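Local coordinates for putative exported protein (Bordetella pertussis, PDB 2DVZ) that binds glutamate between its two lobes and probably serves as the periplasmic solute receptor of a tripartite tricarboxylate-type transport system, at residues Asn114-Val119 / Ile214-Arg219; Cys152-Leu157 / Phe194-Ser199. One frame throughout, in Å; residues are numbered along the deposited sequence.

In the fold
Both contacts belong to the same lobe of a two-lobed periplasmic binding protein and share its mixed sheet, their centres about 11 Å apart. Strand 106-121 supplies 114-119 to interaction 1; helix 154-166, strand 192-196 and the start of helix 197-205 then supply interaction 2, and strand 210-215 closes interaction 1, so along the chain the second contact falls between the two halves of the first. Strand 106-121 pairs with both 192-196 and 210-215. Backbone bonds from A116 O to L197 N and from D195 O to V118 N probably tie the contacts together. Interaction 2 lines the glutamate pocket; interaction 1 lies beside it in the same sheet.

Interaction 1: Asn114-Val119 / Ile214-Arg219; sequences NTANVV and IAWPTR
N117 and A215 share the one firm bond between strand 106-121 and strand 210-215. A215 N gives its hydrogen to N117 O at 2.6 Å with an N-H...O angle of 162°, although it approaches from above the carbonyl plane. The return bond from N117 N to A215 O is weak, at 3.4 Å, and CA-H groups supplement the two carbonyls: A116 CA lies 3.2 Å from A215 O, and I214 CA also meets N117 O. Strand 106-121 is bonded elsewhere as well, A116 and V118 pairing through their backbones with L197 and D195.

One step along, V118 and I214 form an antiparallel non-hydrogen-bonded pair, where V118 CG2 meets I214 CG2 at 3.9 Å. Two branched aliphatic residues suit this buried place, which L197 helps to cover. The single methyl of A116 suits its place beside the indole of W216. With CG anti to the backbone N (chi1 -158°), that indole extends along 114-119, from A116 past T115 toward N114, and W216 CE3 comes within 3.6 Å of A116 CB. W216 CH2, at the far edge of the ring, lies 3.4 Å from N114 O, which sits near the ring plane. P217 CD sits over one indole face, toward its rim, and W216 O accepts a hydrogen bond from N238 ND2.

Polar side chains look to other partners. T115 OG1 is hydrogen-bonded to S281 OG, while N117 ND2 makes a weak bond to A116 O. This is a short antiparallel pairing held by one firm backbone bond, within the mixed sheet of a periplasmic binding protein lobe and next to the pocket, with N117 and T115 touching N196 and Y243 of the glutamate site.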
loop_
_atom_site.group_PDB
_atom_site.type_symbol
_atom_site.label_atom_id
_atom_site.label_comp_id
_atom_site.label_asym_id
_atom_site.label_seq_id
_atom_site.Cartn_x
_atom_site.Cartn_y
_atom_site.Cartn_z
ATOM N N ASN A 114 6.337 5.274 5.420
ATOM C CA ASN A 114 5.444 6.009 4.586
ATOM C C ASN A 114 5.822 5.810 3.121
ATOM O O ASN A 114 6.992 5.786 2.786
ATOM C CB ASN A 114 5.459 7.456 5.024
ATOM C CG ASN A 114 4.813 7.639 6.367
ATOM O OD1 ASN A 114 3.597 7.477 6.520
ATOM N ND2 ASN A 114 5.604 8.011 7.350
ATOM N N THR A 115 4.827 5.667 2.248
ATOM C CA THR A 115 5.035 5.201 0.876
ATOM C C THR A 115 4.247 5.997 -0.163
ATOM O O THR A 115 3.052 6.315 0.035
ATOM C CB THR A 115 4.712 3.715 0.773
ATOM O OG1 THR A 115 5.513 3.010 1.718
ATOM C CG2 THR A 115 5.020 3.169 -0.566
ATOM N N ALA A 116 4.934 6.318 -1.270
ATOM C CA ALA A 116 4.331 7.071 -2.374
ATOM C C ALA A 116 3.457 6.161 -3.197
ATOM O O ALA A 116 3.776 4.981 -3.386
ATOM C CB ALA A 116 5.422 7.695 -3.284
ATOM N N ASN A 117 2.349 6.717 -3.673
ATOM C CA ASN A 117 1.584 6.100 -4.742
ATOM C C ASN A 117 1.966 6.723 -6.099
ATOM O O ASN A 117 2.642 7.767 -6.159
ATOM C CB ASN A 117 0.084 6.186 -4.470
ATOM C CG ASN A 117 -0.392 5.222 -3.396
ATOM O OD1 ASN A 117 -1.565 5.271 -2.987
ATOM N ND2 ASN A 117 0.481 4.337 -2.944
ATOM N N VAL A 118 1.582 6.053 -7.175
ATOM C CA VAL A 118 2.018 6.426 -8.516
ATOM C C VAL A 118 0.943 6.072 -9.513
ATOM O O VAL A 118 0.327 5.027 -9.377
ATOM C CB VAL A 118 3.373 5.741 -8.912
ATOM C CG1 VAL A 118 3.283 4.151 -8.977
ATOM C CG2 VAL A 118 3.992 6.394 -10.190
ATOM N N VAL A 119 0.711 6.944 -10.497
ATOM C CA VAL A 119 -0.057 6.550 -11.684
ATOM C C VAL A 119 0.952 6.388 -12.835
ATOM O O VAL A 119 1.707 7.309 -13.170
ATOM C CB VAL A 119 -1.293 7.485 -12.011
ATOM C CG1 VAL A 119 -0.904 8.960 -12.272
ATOM C CG2 VAL A 119 -2.147 6.920 -13.161
ATOM N N ILE A 214 3.300 11.070 -8.921
ATOM C CA ILE A 214 3.468 10.294 -7.688
ATOM C C ILE A 214 2.670 11.013 -6.609
ATOM O O ILE A 214 2.474 12.242 -6.702
ATOM C CB ILE A 214 4.974 10.106 -7.224
ATOM C CG1 ILE A 214 5.688 11.451 -7.016
ATOM C CG2 ILE A 214 5.752 9.207 -8.169
ATOM C CD1 ILE A 214 7.005 11.324 -6.220
ATOM N N ALA A 215 2.172 10.259 -5.630
ATOM C CA ALA A 215 1.549 10.879 -4.448
ATOM C C ALA A 215 2.570 10.953 -3.276
ATOM O O ALA A 215 2.947 9.960 -2.690
ATOM C CB ALA A 215 0.246 10.181 -4.056
ATOM N N TRP A 216 3.047 12.152 -2.999
ATOM C CA TRP A 216 4.194 12.362 -2.124
ATOM C C TRP A 216 4.313 13.870 -1.897
ATOM O O TRP A 216 3.817 14.664 -2.709
ATOM C CB TRP A 216 5.456 11.793 -2.772
ATOM C CG TRP A 216 6.568 11.457 -1.830
ATOM C CD1 TRP A 216 7.843 11.995 -1.825
ATOM C CD2 TRP A 216 6.540 10.492 -0.754
ATOM N NE1 TRP A 216 8.600 11.421 -0.828
ATOM C CE2 TRP A 216 7.828 10.498 -0.154
ATOM C CE3 TRP A 216 5.562 9.630 -0.248
ATOM C CZ2 TRP A 216 8.151 9.673 0.934
ATOM C CZ3 TRP A 216 5.866 8.831 0.841
ATOM C CH2 TRP A 216 7.158 8.846 1.414
ATOM N N PRO A 217 4.915 14.282 -0.768
ATOM C CA PRO A 217 5.085 15.733 -0.579
ATOM C C PRO A 217 5.978 16.403 -1.605
ATOM O O PRO A 217 5.774 17.544 -1.921
ATOM C CB PRO A 217 5.690 15.849 0.853
ATOM C CG PRO A 217 5.333 14.565 1.529
ATOM C CD PRO A 217 5.364 13.519 0.411
ATOM N N THR A 218 6.962 15.708 -2.121
ATOM C CA THR A 218 7.852 16.299 -3.073
ATOM C C THR A 218 8.152 15.273 -4.157
ATOM O O THR A 218 7.750 14.103 -4.036
ATOM C CB THR A 218 9.209 16.795 -2.416
ATOM O OG1 THR A 218 10.014 15.682 -2.022
ATOM C CG2 THR A 218 8.968 17.705 -1.205
ATOM N N ARG A 219 8.844 15.725 -5.204
ATOM C CA ARG A 219 9.552 14.828 -6.113
ATOM C C ARG A 219 10.557 13.936 -5.380
ATOM O O ARG A 219 11.162 14.331 -4.368
ATOM C CB ARG A 219 10.267 15.629 -7.208
ATOM C CG ARG A 219 9.295 16.503 -8.040
ATOM C CD ARG A 219 10.051 17.554 -8.927
ATOM N NE ARG A 219 9.104 18.282 -9.747
ATOM C CZ ARG A 219 8.757 17.908 -10.983
ATOM N NH1 ARG A 219 9.334 16.829 -11.550
ATOM N NH2 ARG A 219 7.844 18.616 -11.669
#

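Interaction 2: Cys152-Leu157 / Phe194-Ser199; sequences CGVLHL and FDNLPS. With GLU (glutamic acid), chain G.
With CG anti to its carbonyl carbon (chi1 -57°), L155 sends both methyls from the first turn of helix 154-166 toward strand 192-196, while chi1 of 70° on V154 turns CG1 to the bound glutamate. This pairing of a helix N-terminus with a strand end lines the ligand cleft of a periplasmic binding protein.

L155 packs between helix and strand. L155 CB rests 3.5 Å from F194 O, CD2 reaches the backbone carbon of D195 and the amide end of N196, and L155 CD1 comes to 3.7 Å from D195 OD1. L155 CD1 also lies 3.4 Å from N of the bound glutamate, so a branched apolar residue serves as both packing and pocket wall. The F194 ring leads away from L155 and meets Y146 and F162, the latter further along the same helix, edge-to-face.

D195 is a buried carboxylate with several partners. S199 OG binds D195 OD2 at 2.6 Å on its syn side, S200 OG bonds to OD2 as well, and S178 OG bonds to OD1, which also receives a weak bond from N196 N. These hydroxyls would be expected to favour the ionised form and fix its rotation. G153 holds the N-cap position, and its O accepts the first-turn bond from L157 N. V154 N is hydrogen-bonded to S85 OG, which also hydrogen-bonds the glutamate, and the disulfide of C152 with C93 ties this turn to helix 84-93. On the alpha-carboxylate of the glutamate, OXT lies 3.1 Å from V154 CG1.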
loop_
_atom_site.group_PDB
_atom_site.type_symbol
_atom_site.label_atom_id
_atom_site.label_comp_id
_atom_site.label_asym_id
_atom_site.label_seq_id
_atom_site.Cartn_x
_atom_site.Cartn_y
_atom_site.Cartn_z
ATOM N N CYS A 152 -11.653 -3.624 -3.182
ATOM C CA CYS A 152 -11.926 -2.825 -1.993
ATOM C C CYS A 152 -10.646 -2.213 -1.407
ATOM O O CYS A 152 -10.608 -1.796 -0.237
ATOM C CB CYS A 152 -12.706 -3.668 -0.962
ATOM S SG CYS A 152 -14.460 -3.924 -1.458
ATOM N N GLY A 153 -9.615 -2.147 -2.247
ATOM C CA GLY A 153 -8.313 -1.688 -1.853
ATOM C C GLY A 153 -8.088 -0.232 -2.177
ATOM O O GLY A 153 -8.862 0.376 -2.935
ATOM N N VAL A 154 -6.998 0.317 -1.611
ATOM C CA VAL A 154 -6.639 1.711 -1.827
ATOM C C VAL A 154 -6.352 2.116 -3.277
ATOM O O VAL A 154 -6.529 3.270 -3.635
ATOM C CB VAL A 154 -5.483 2.181 -0.859
ATOM C CG1 VAL A 154 -4.203 1.555 -1.212
ATOM C CG2 VAL A 154 -5.365 3.694 -0.886
ATOM N N LEU A 155 -5.909 1.190 -4.115
ATOM C CA LEU A 155 -5.554 1.551 -5.474
ATOM C C LEU A 155 -6.788 1.622 -6.378
ATOM O O LEU A 155 -6.797 2.410 -7.301
ATOM C CB LEU A 155 -4.439 0.625 -6.014
ATOM C CG LEU A 155 -3.181 0.650 -5.111
ATOM C CD1 LEU A 155 -2.255 -0.456 -5.462
ATOM C CD2 LEU A 155 -2.473 2.019 -5.177
ATOM N N HIS A 156 -7.829 0.823 -6.087
ATOM C CA HIS A 156 -9.145 0.983 -6.713
ATOM C C HIS A 156 -9.743 2.332 -6.300
ATOM O O HIS A 156 -10.257 3.070 -7.114
ATOM C CB HIS A 156 -10.115 -0.193 -6.366
ATOM C CG HIS A 156 -11.470 -0.082 -7.039
ATOM N ND1 HIS A 156 -12.620 -0.654 -6.524
ATOM C CD2 HIS A 156 -11.857 0.570 -8.166
ATOM C CE1 HIS A 156 -13.645 -0.372 -7.310
ATOM N NE2 HIS A 156 -13.216 0.361 -8.315
ATOM N N LEU A 157 -9.683 2.664 -5.024
ATOM C CA LEU A 157 -10.142 3.980 -4.584
ATOM C C LEU A 157 -9.310 5.122 -5.213
ATOM O O LEU A 157 -9.855 6.141 -5.623
ATOM C CB LEU A 157 -10.155 4.059 -3.042
ATOM C CG LEU A 157 -10.740 5.368 -2.489
ATOM C CD1 LEU A 157 -12.246 5.531 -2.917
ATOM C CD2 LEU A 157 -10.579 5.420 -0.995
ATOM N N PHE A 194 -2.651 2.016 -11.352
ATOM C CA PHE A 194 -2.528 2.791 -10.122
ATOM C C PHE A 194 -1.824 1.897 -9.132
ATOM O O PHE A 194 -2.306 0.805 -8.844
ATOM C CB PHE A 194 -3.905 3.205 -9.626
ATOM C CG PHE A 194 -4.528 4.300 -10.446
ATOM C CD1 PHE A 194 -4.411 5.639 -10.048
ATOM C CD2 PHE A 194 -5.218 4.008 -11.624
ATOM C CE1 PHE A 194 -4.971 6.650 -10.827
ATOM C CE2 PHE A 194 -5.781 5.046 -12.430
ATOM C CZ PHE A 194 -5.656 6.345 -12.029
ATOM N N ASP A 195 -0.658 2.326 -8.655
ATOM C CA ASP A 195 0.126 1.514 -7.753
ATOM C C ASP A 195 0.718 2.296 -6.579
ATOM O O ASP A 195 0.699 3.546 -6.548
ATOM C CB ASP A 195 1.254 0.806 -8.515
ATOM C CG ASP A 195 1.751 -0.440 -7.803
ATOM O OD1 ASP A 195 1.118 -0.854 -6.800
ATOM O OD2 ASP A 195 2.775 -1.009 -8.244
ATOM N N ASN A 196 1.200 1.522 -5.602
ATOM C CA ASN A 196 2.083 2.007 -4.578
ATOM C C ASN A 196 3.420 1.908 -5.251
ATOM O O ASN A 196 3.708 0.939 -5.945
ATOM C CB ASN A 196 2.038 1.123 -3.304
ATOM C CG ASN A 196 0.604 0.573 -2.977
ATOM O OD1 ASN A 196 0.371 -0.635 -3.068
ATOM N ND2 ASN A 196 -0.322 1.445 -2.610
ATOM N N LEU A 197 4.248 2.922 -5.049
ATOM C CA LEU A 197 5.467 3.092 -5.842
ATOM C C LEU A 197 6.474 1.916 -5.829
ATOM O O LEU A 197 6.935 1.523 -6.894
ATOM C CB LEU A 197 6.093 4.491 -5.573
ATOM C CG LEU A 197 7.300 4.987 -6.409
ATOM C CD1 LEU A 197 7.166 4.737 -7.972
ATOM C CD2 LEU A 197 7.579 6.445 -6.071
ATOM N N PRO A 198 6.814 1.343 -4.651
ATOM C CA PRO A 198 7.826 0.268 -4.643
ATOM C C PRO A 198 7.718 -0.883 -5.671
ATOM O O PRO A 198 8.765 -1.337 -6.144
ATOM C CB PRO A 198 7.788 -0.249 -3.198
ATOM C CG PRO A 198 7.358 0.957 -2.435
ATOM C CD PRO A 198 6.369 1.655 -3.277
ATOM N N SER A 199 6.512 -1.380 -5.974
ATOM C CA SER A 199 6.356 -2.501 -6.930
ATOM C C SER A 199 6.490 -2.069 -8.393
ATOM O O SER A 199 6.890 -2.867 -9.255
ATOM C CB SER A 199 5.027 -3.271 -6.739
ATOM O OG SER A 199 3.979 -2.402 -6.365
HETATM N N GLU G . -2.895 -1.890 -2.440
HETATM C CA GLU G . -2.130 -2.341 -1.262
HETATM C C GLU G . -1.978 -1.240 -0.225
HETATM O O GLU G . -0.897 -0.750 0.115
HETATM C CB GLU G . -0.804 -2.968 -1.682
HETATM C CG GLU G . -0.967 -3.924 -2.878
HETATM C CD GLU G . 0.024 -5.050 -2.903
HETATM O OE1 GLU G . 0.841 -5.104 -1.960
HETATM O OE2 GLU G . -0.022 -5.910 -3.854
HETATM O OXT GLU G . -3.001 -0.845 0.359
#